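Local coordinates for protein putative exotoxin (superantigen) (PDB 1TY0) that is a streptococcal superantigen exotoxin that probably acts by engaging T-cell receptors, and can dimerise through the same surface, at residues D24-F38 against S58-I72. Numbering follows the deposited sequence.
Sequences DYTNCNIDYLTTHDF and SYITTKFTKNQKVNI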
loop_
_atom_site.group_PDB
_atom_site.type_symbol
_atom_site.label_atom_id
_atom_site.label_comp_id
_atom_site.label_asym_id
_atom_site.label_seq_id
_atom_site.Cartn_x
_atom_site.Cartn_y
_atom_site.Cartn_z
ATOM N N ASP A 24 -0.334 -1.701 9.535
ATOM C CA ASP A 24 0.254 -1.201 10.772
ATOM C C ASP A 24 -0.814 -0.966 11.832
ATOM O O ASP A 24 -1.574 0.003 11.750
ATOM C CB ASP A 24 0.971 0.116 10.434
ATOM C CG ASP A 24 1.704 0.732 11.609
ATOM O OD1 ASP A 24 1.484 0.330 12.766
ATOM O OD2 ASP A 24 2.510 1.656 11.359
ATOM N N TYR A 25 -0.877 -1.855 12.822
ATOM C CA TYR A 25 -1.862 -1.729 13.895
ATOM C C TYR A 25 -1.238 -2.120 15.220
ATOM O O TYR A 25 -0.455 -3.063 15.281
ATOM C CB TYR A 25 -3.065 -2.628 13.610
ATOM C CG TYR A 25 -3.877 -2.152 12.429
ATOM C CD1 TYR A 25 -4.778 -1.104 12.566
ATOM C CD2 TYR A 25 -3.694 -2.706 11.161
ATOM C CE1 TYR A 25 -5.482 -0.611 11.471
ATOM C CE2 TYR A 25 -4.390 -2.218 10.059
ATOM C CZ TYR A 25 -5.280 -1.169 10.223
ATOM O OH TYR A 25 -5.950 -0.647 9.143
ATOM N N THR A 26 -1.602 -1.415 16.287
ATOM C CA THR A 26 -1.031 -1.724 17.591
ATOM C C THR A 26 -2.061 -2.165 18.629
ATOM O O THR A 26 -3.242 -1.806 18.551
ATOM C CB THR A 26 -0.251 -0.513 18.146
ATOM O OG1 THR A 26 -1.111 0.631 18.180
ATOM C CG2 THR A 26 0.954 -0.201 17.261
ATOM N N ASN A 27 -1.595 -2.965 19.582
ATOM C CA ASN A 27 -2.417 -3.464 20.684
ATOM C C ASN A 27 -3.663 -4.208 20.200
ATOM O O ASN A 27 -4.787 -3.878 20.576
ATOM C CB ASN A 27 -2.807 -2.289 21.587
ATOM C CG ASN A 27 -3.466 -2.735 22.877
ATOM O OD1 ASN A 27 -3.018 -3.682 23.519
ATOM N ND2 ASN A 27 -4.526 -2.040 23.269
ATOM N N CYS A 28 -3.440 -5.227 19.375
ATOM C CA CYS A 28 -4.516 -6.034 18.808
ATOM C C CYS A 28 -4.585 -7.398 19.478
ATOM O O CYS A 28 -3.563 -7.973 19.844
ATOM C CB CYS A 28 -4.283 -6.229 17.315
ATOM S SG CYS A 28 -4.128 -4.675 16.436
ATOM N N ASN A 29 -5.792 -7.930 19.604
ATOM C CA ASN A 29 -5.973 -9.222 20.256
ATOM C C ASN A 29 -5.797 -10.431 19.351
ATOM O O ASN A 29 -6.320 -10.467 18.234
ATOM C CB ASN A 29 -7.360 -9.295 20.895
ATOM C CG ASN A 29 -7.546 -10.544 21.727
ATOM O OD1 ASN A 29 -8.178 -11.510 21.297
ATOM N ND2 ASN A 29 -6.976 -10.538 22.923
ATOM N N ILE A 30 -5.056 -11.422 19.839
ATOM C CA ILE A 30 -4.871 -12.667 19.096
ATOM C C ILE A 30 -6.138 -13.470 19.347
ATOM O O ILE A 30 -6.337 -13.995 20.444
ATOM C CB ILE A 30 -3.668 -13.489 19.618
ATOM C CG1 ILE A 30 -2.361 -12.734 19.351
ATOM C CG2 ILE A 30 -3.635 -14.859 18.931
ATOM C CD1 ILE A 30 -1.114 -13.473 19.805
ATOM N N ASP A 31 -7.000 -13.559 18.341
ATOM C CA ASP A 31 -8.249 -14.302 18.489
ATOM C C ASP A 31 -8.049 -15.804 18.392
ATOM O O ASP A 31 -8.730 -16.578 19.074
ATOM C CB ASP A 31 -9.271 -13.861 17.437
ATOM C CG ASP A 31 -10.022 -12.606 17.842
ATOM O OD1 ASP A 31 -9.821 -12.121 18.975
ATOM O OD2 ASP A 31 -10.823 -12.104 17.031
ATOM N N TYR A 32 -7.123 -16.224 17.542
ATOM C CA TYR A 32 -6.870 -17.650 17.384
ATOM C C TYR A 32 -5.474 -17.916 16.841
ATOM O O TYR A 32 -4.911 -17.093 16.104
ATOM C CB TYR A 32 -7.920 -18.265 16.448
ATOM C CG TYR A 32 -8.040 -19.760 16.585
ATOM C CD1 TYR A 32 -8.606 -20.330 17.728
ATOM C CD2 TYR A 32 -7.564 -20.609 15.590
ATOM C CE1 TYR A 32 -8.693 -21.712 17.874
ATOM C CE2 TYR A 32 -7.644 -21.996 15.728
ATOM C CZ TYR A 32 -8.212 -22.537 16.871
ATOM O OH TYR A 32 -8.293 -23.903 17.000
ATOM N N LEU A 33 -4.918 -19.066 17.221
ATOM C CA LEU A 33 -3.594 -19.485 16.780
ATOM C C LEU A 33 -3.633 -20.893 16.200
ATOM O O LEU A 33 -4.134 -21.823 16.834
ATOM C CB LEU A 33 -2.599 -19.482 17.952
ATOM C CG LEU A 33 -2.241 -18.156 18.630
ATOM C CD1 LEU A 33 -1.444 -18.431 19.902
ATOM C CD2 LEU A 33 -1.432 -17.291 17.668
ATOM N N THR A 34 -3.117 -21.044 14.988
ATOM C CA THR A 34 -3.046 -22.359 14.368
ATOM C C THR A 34 -1.558 -22.682 14.319
ATOM O O THR A 34 -0.733 -21.906 14.813
ATOM C CB THR A 34 -3.645 -22.363 12.950
ATOM O OG1 THR A 34 -2.891 -21.486 12.107
ATOM C CG2 THR A 34 -5.092 -21.910 12.988
ATOM N N THR A 35 -1.204 -23.813 13.727
ATOM C CA THR A 35 0.190 -24.214 13.660
ATOM C C THR A 35 1.087 -23.219 12.932
ATOM O O THR A 35 2.259 -23.080 13.270
ATOM C CB THR A 35 0.335 -25.589 12.979
ATOM O OG1 THR A 35 -0.095 -25.498 11.616
ATOM C CG2 THR A 35 -0.517 -26.629 13.698
ATOM N N HIS A 36 0.536 -22.516 11.947
ATOM C CA HIS A 36 1.327 -21.568 11.176
ATOM C C HIS A 36 0.671 -20.215 10.909
ATOM O O HIS A 36 1.175 -19.432 10.096
ATOM C CB HIS A 36 1.739 -22.204 9.844
ATOM C CG HIS A 36 2.626 -23.401 9.998
ATOM N ND1 HIS A 36 2.149 -24.641 10.373
ATOM C CD2 HIS A 36 3.966 -23.539 9.868
ATOM C CE1 HIS A 36 3.158 -25.488 10.466
ATOM N NE2 HIS A 36 4.272 -24.845 10.165
ATOM N N ASP A 37 -0.438 -19.930 11.585
ATOM C CA ASP A 37 -1.120 -18.651 11.382
ATOM C C ASP A 37 -1.593 -17.968 12.657
ATOM O O ASP A 37 -2.028 -18.619 13.609
ATOM C CB ASP A 37 -2.344 -18.826 10.477
ATOM C CG ASP A 37 -1.983 -19.130 9.042
ATOM O OD1 ASP A 37 -1.648 -20.299 8.761
ATOM O OD2 ASP A 37 -2.034 -18.203 8.194
ATOM N N PHE A 38 -1.501 -16.640 12.653
ATOM C CA PHE A 38 -1.989 -15.812 13.749
ATOM C C PHE A 38 -3.280 -15.232 13.177
ATOM O O PHE A 38 -3.273 -14.748 12.046
ATOM C CB PHE A 38 -1.087 -14.599 14.010
ATOM C CG PHE A 38 0.220 -14.904 14.680
ATOM C CD1 PHE A 38 0.318 -14.907 16.068
ATOM C CD2 PHE A 38 1.370 -15.111 13.923
ATOM C CE1 PHE A 38 1.550 -15.105 16.696
ATOM C CE2 PHE A 38 2.607 -15.312 14.544
ATOM C CZ PHE A 38 2.690 -15.307 15.934
ATOM N N SER A 58 7.230 -22.698 11.091
ATOM C CA SER A 58 6.921 -23.564 12.219
ATOM C C SER A 58 7.476 -23.045 13.547
ATOM O O SER A 58 8.479 -22.331 13.581
ATOM C CB SER A 58 7.478 -24.968 11.960
ATOM O OG SER A 58 7.078 -25.455 10.691
ATOM N N TYR A 59 6.796 -23.406 14.630
ATOM C CA TYR A 59 7.195 -23.049 15.990
ATOM C C TYR A 59 7.362 -21.566 16.311
ATOM O O TYR A 59 8.276 -21.169 17.038
ATOM C CB TYR A 59 8.464 -23.823 16.344
ATOM C CG TYR A 59 8.242 -25.315 16.249
ATOM C CD1 TYR A 59 7.394 -25.967 17.145
ATOM C CD2 TYR A 59 8.819 -26.064 15.224
ATOM C CE1 TYR A 59 7.122 -27.329 17.022
ATOM C CE2 TYR A 59 8.554 -27.427 15.090
ATOM C CZ TYR A 59 7.705 -28.052 15.991
ATOM O OH TYR A 59 7.439 -29.399 15.866
ATOM N N ILE A 60 6.459 -20.755 15.772
ATOM C CA ILE A 60 6.462 -19.321 16.023
ATOM C C ILE A 60 5.198 -19.011 16.815
ATOM O O ILE A 60 5.244 -18.334 17.839
ATOM C CB ILE A 60 6.457 -18.511 14.703
ATOM C CG1 ILE A 60 7.792 -18.693 13.972
ATOM C CG2 ILE A 60 6.185 -17.034 14.991
ATOM C CD1 ILE A 60 8.987 -18.203 14.740
ATOM N N THR A 61 4.060 -19.525 16.350
ATOM C CA THR A 61 2.812 -19.274 17.059
ATOM C C THR A 61 2.839 -19.907 18.450
ATOM O O THR A 61 2.103 -19.493 19.340
ATOM C CB THR A 61 1.579 -19.812 16.283
ATOM O OG1 THR A 61 1.736 -21.212 16.030
ATOM C CG2 THR A 61 1.407 -19.065 14.965
ATOM N N THR A 62 3.687 -20.913 18.633
ATOM C CA THR A 62 3.794 -21.577 19.928
ATOM C C THR A 62 4.388 -20.637 20.973
ATOM O O THR A 62 4.257 -20.872 22.176
ATOM C CB THR A 62 4.665 -22.850 19.831
ATOM O OG1 THR A 62 5.945 -22.519 19.279
ATOM C CG2 THR A 62 3.994 -23.881 18.937
ATOM N N LYS A 63 5.031 -19.569 20.508
ATOM C CA LYS A 63 5.639 -18.579 21.396
ATOM C C LYS A 63 4.584 -17.615 21.934
ATOM O O LYS A 63 4.849 -16.842 22.856
ATOM C CB LYS A 63 6.705 -17.771 20.648
ATOM C CG LYS A 63 7.856 -18.584 20.080
ATOM C CD LYS A 63 8.813 -17.673 19.325
ATOM C CE LYS A 63 9.926 -18.449 18.647
ATOM N NZ LYS A 63 10.830 -17.537 17.885
ATOM N N PHE A 64 3.388 -17.667 21.353
ATOM C CA PHE A 64 2.293 -16.791 21.751
ATOM C C PHE A 64 1.111 -17.569 22.333
ATOM O O PHE A 64 1.096 -18.800 22.307
ATOM C CB PHE A 64 1.832 -15.973 20.536
ATOM C CG PHE A 64 2.887 -15.043 19.993
ATOM C CD1 PHE A 64 3.893 -15.520 19.160
ATOM C CD2 PHE A 64 2.876 -13.691 20.325
ATOM C CE1 PHE A 64 4.879 -14.661 18.660
ATOM C CE2 PHE A 64 3.849 -12.826 19.836
ATOM C CZ PHE A 64 4.855 -13.310 19.000
ATOM N N THR A 65 0.125 -16.849 22.861
ATOM C CA THR A 65 -1.061 -17.482 23.430
ATOM C C THR A 65 -2.308 -16.695 23.035
ATOM O O THR A 65 -2.243 -15.483 22.832
ATOM C CB THR A 65 -0.981 -17.557 24.976
ATOM O OG1 THR A 65 -1.103 -16.243 25.528
ATOM C CG2 THR A 65 0.346 -18.152 25.412
ATOM N N LYS A 66 -3.442 -17.380 22.909
ATOM C CA LYS A 66 -4.675 -16.697 22.538
ATOM C C LYS A 66 -4.988 -15.577 23.518
ATOM O O LYS A 66 -4.702 -15.677 24.714
ATOM C CB LYS A 66 -5.863 -17.668 22.493
ATOM C CG LYS A 66 -5.803 -18.691 21.379
ATOM C CD LYS A 66 -7.074 -19.531 21.335
ATOM C CE LYS A 66 -7.261 -20.337 22.612
ATOM N NZ LYS A 66 -8.488 -21.185 22.571
ATOM N N ASN A 67 -5.571 -14.513 22.978
ATOM C CA ASN A 67 -5.972 -13.325 23.719
ATOM C C ASN A 67 -4.833 -12.472 24.261
ATOM O O ASN A 67 -5.035 -11.611 25.114
ATOM C CB ASN A 67 -6.956 -13.708 24.819
ATOM C CG ASN A 67 -8.210 -14.338 24.254
ATOM O OD1 ASN A 67 -8.778 -13.834 23.283
ATOM N ND2 ASN A 67 -8.644 -15.445 24.845
ATOM N N GLN A 68 -3.635 -12.721 23.746
ATOM C CA GLN A 68 -2.465 -11.937 24.105
ATOM C C GLN A 68 -2.571 -10.739 23.162
ATOM O O GLN A 68 -3.088 -10.874 22.049
ATOM C CB GLN A 68 -1.187 -12.721 23.794
ATOM C CG GLN A 68 0.112 -11.985 24.080
ATOM C CD GLN A 68 1.337 -12.769 23.629
ATOM O OE1 GLN A 68 1.272 -13.985 23.412
ATOM N NE2 GLN A 68 2.470 -12.077 23.497
ATOM N N LYS A 69 -2.112 -9.573 23.606
ATOM C CA LYS A 69 -2.149 -8.383 22.767
ATOM C C LYS A 69 -0.854 -8.313 21.972
ATOM O O LYS A 69 0.231 -8.563 22.503
ATOM C CB LYS A 69 -2.301 -7.122 23.623
ATOM C CG LYS A 69 -3.630 -7.020 24.356
ATOM C CD LYS A 69 -4.793 -6.989 23.378
ATOM C CE LYS A 69 -6.131 -6.891 24.107
ATOM N NZ LYS A 69 -6.386 -8.075 24.970
ATOM N N VAL A 70 -0.968 -7.987 20.691
ATOM C CA VAL A 70 0.205 -7.894 19.838
ATOM C C VAL A 70 0.149 -6.692 18.917
ATOM O O VAL A 70 -0.905 -6.080 18.728
ATOM C CB VAL A 70 0.360 -9.151 18.946
ATOM C CG1 VAL A 70 0.588 -10.387 19.807
ATOM C CG2 VAL A 70 -0.876 -9.330 18.079
ATOM N N ASN A 71 1.308 -6.350 18.365
ATOM C CA ASN A 71 1.411 -5.265 17.405
ATOM C C ASN A 71 1.650 -5.909 16.057
ATOM O O ASN A 71 2.279 -6.968 15.959
ATOM C CB ASN A 71 2.571 -4.339 17.744
ATOM C CG ASN A 71 2.332 -3.575 19.025
ATOM O OD1 ASN A 71 1.205 -3.182 19.311
ATOM N ND2 ASN A 71 3.392 -3.351 19.798
ATOM N N ILE A 72 1.148 -5.260 15.016
ATOM C CA ILE A 72 1.286 -5.772 13.670
ATOM C C ILE A 72 1.953 -4.760 12.758
ATOM O O ILE A 72 1.569 -3.589 12.729
ATOM C CB ILE A 72 -0.091 -6.076 13.041
ATOM C CG1 ILE A 72 -0.837 -7.112 13.878
ATOM C CG2 ILE A 72 0.089 -6.546 11.592
ATOM C CD1 ILE A 72 -2.286 -7.300 13.452
HETATM O O HOH W 1 2.736 -1.646 14.138
HETATM O O HOH W 2 4.228 -21.133 13.999
#
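Antiparallel pairing in the OB-fold domain, broken by a G1 beta bulge, joins the segments: Asn-27 and Cys-28 both face Val-70, shifting the register by one between the Tyr-25/Ile-72 and Cys-28/Val-70 pairs. At the bulge Asn-71 OD1 accepts Asn-27 N at 2.8 Å, nearly end-on to its C=O, while ND2 bonds Asn-98. Ile-30 N donates to Gln-68 O and its O takes Asn-67 N (2.7 Å), both partners in the type II turn 65-68. With CG1 beside the backbone N (chi1 -66°) and CD1 extended beyond it, Ile-30 CD1 comes 3.5 Å from Val-70 CG1 and 3.9 Å from Phe-64 CB. The Phe-38 edge meets the Phe-64 face in a T-shaped stack, planes at 84° and centroids 4.9 Å apart. The two branches of Thr-61 differ: CG2 makes a CH-pi contact over the Phe-38 ring centre, 4.0 Å from the centroid, whereas OG1 donates to Thr-34 O (2.8 Å) in the carbonyl plane. Ser-58 OG lies in the His-36 ring plane, hydrogen-bonded to NE2 (2.9 Å). Strand 37-41, which begins with Asp-37 and Phe-38, pairs with 28-33, its Ile-40 packing on Cys-28 and Ile-30; strand 84-93 brings Pro-93 against Phe-64 and Ile-87 against Ile-72.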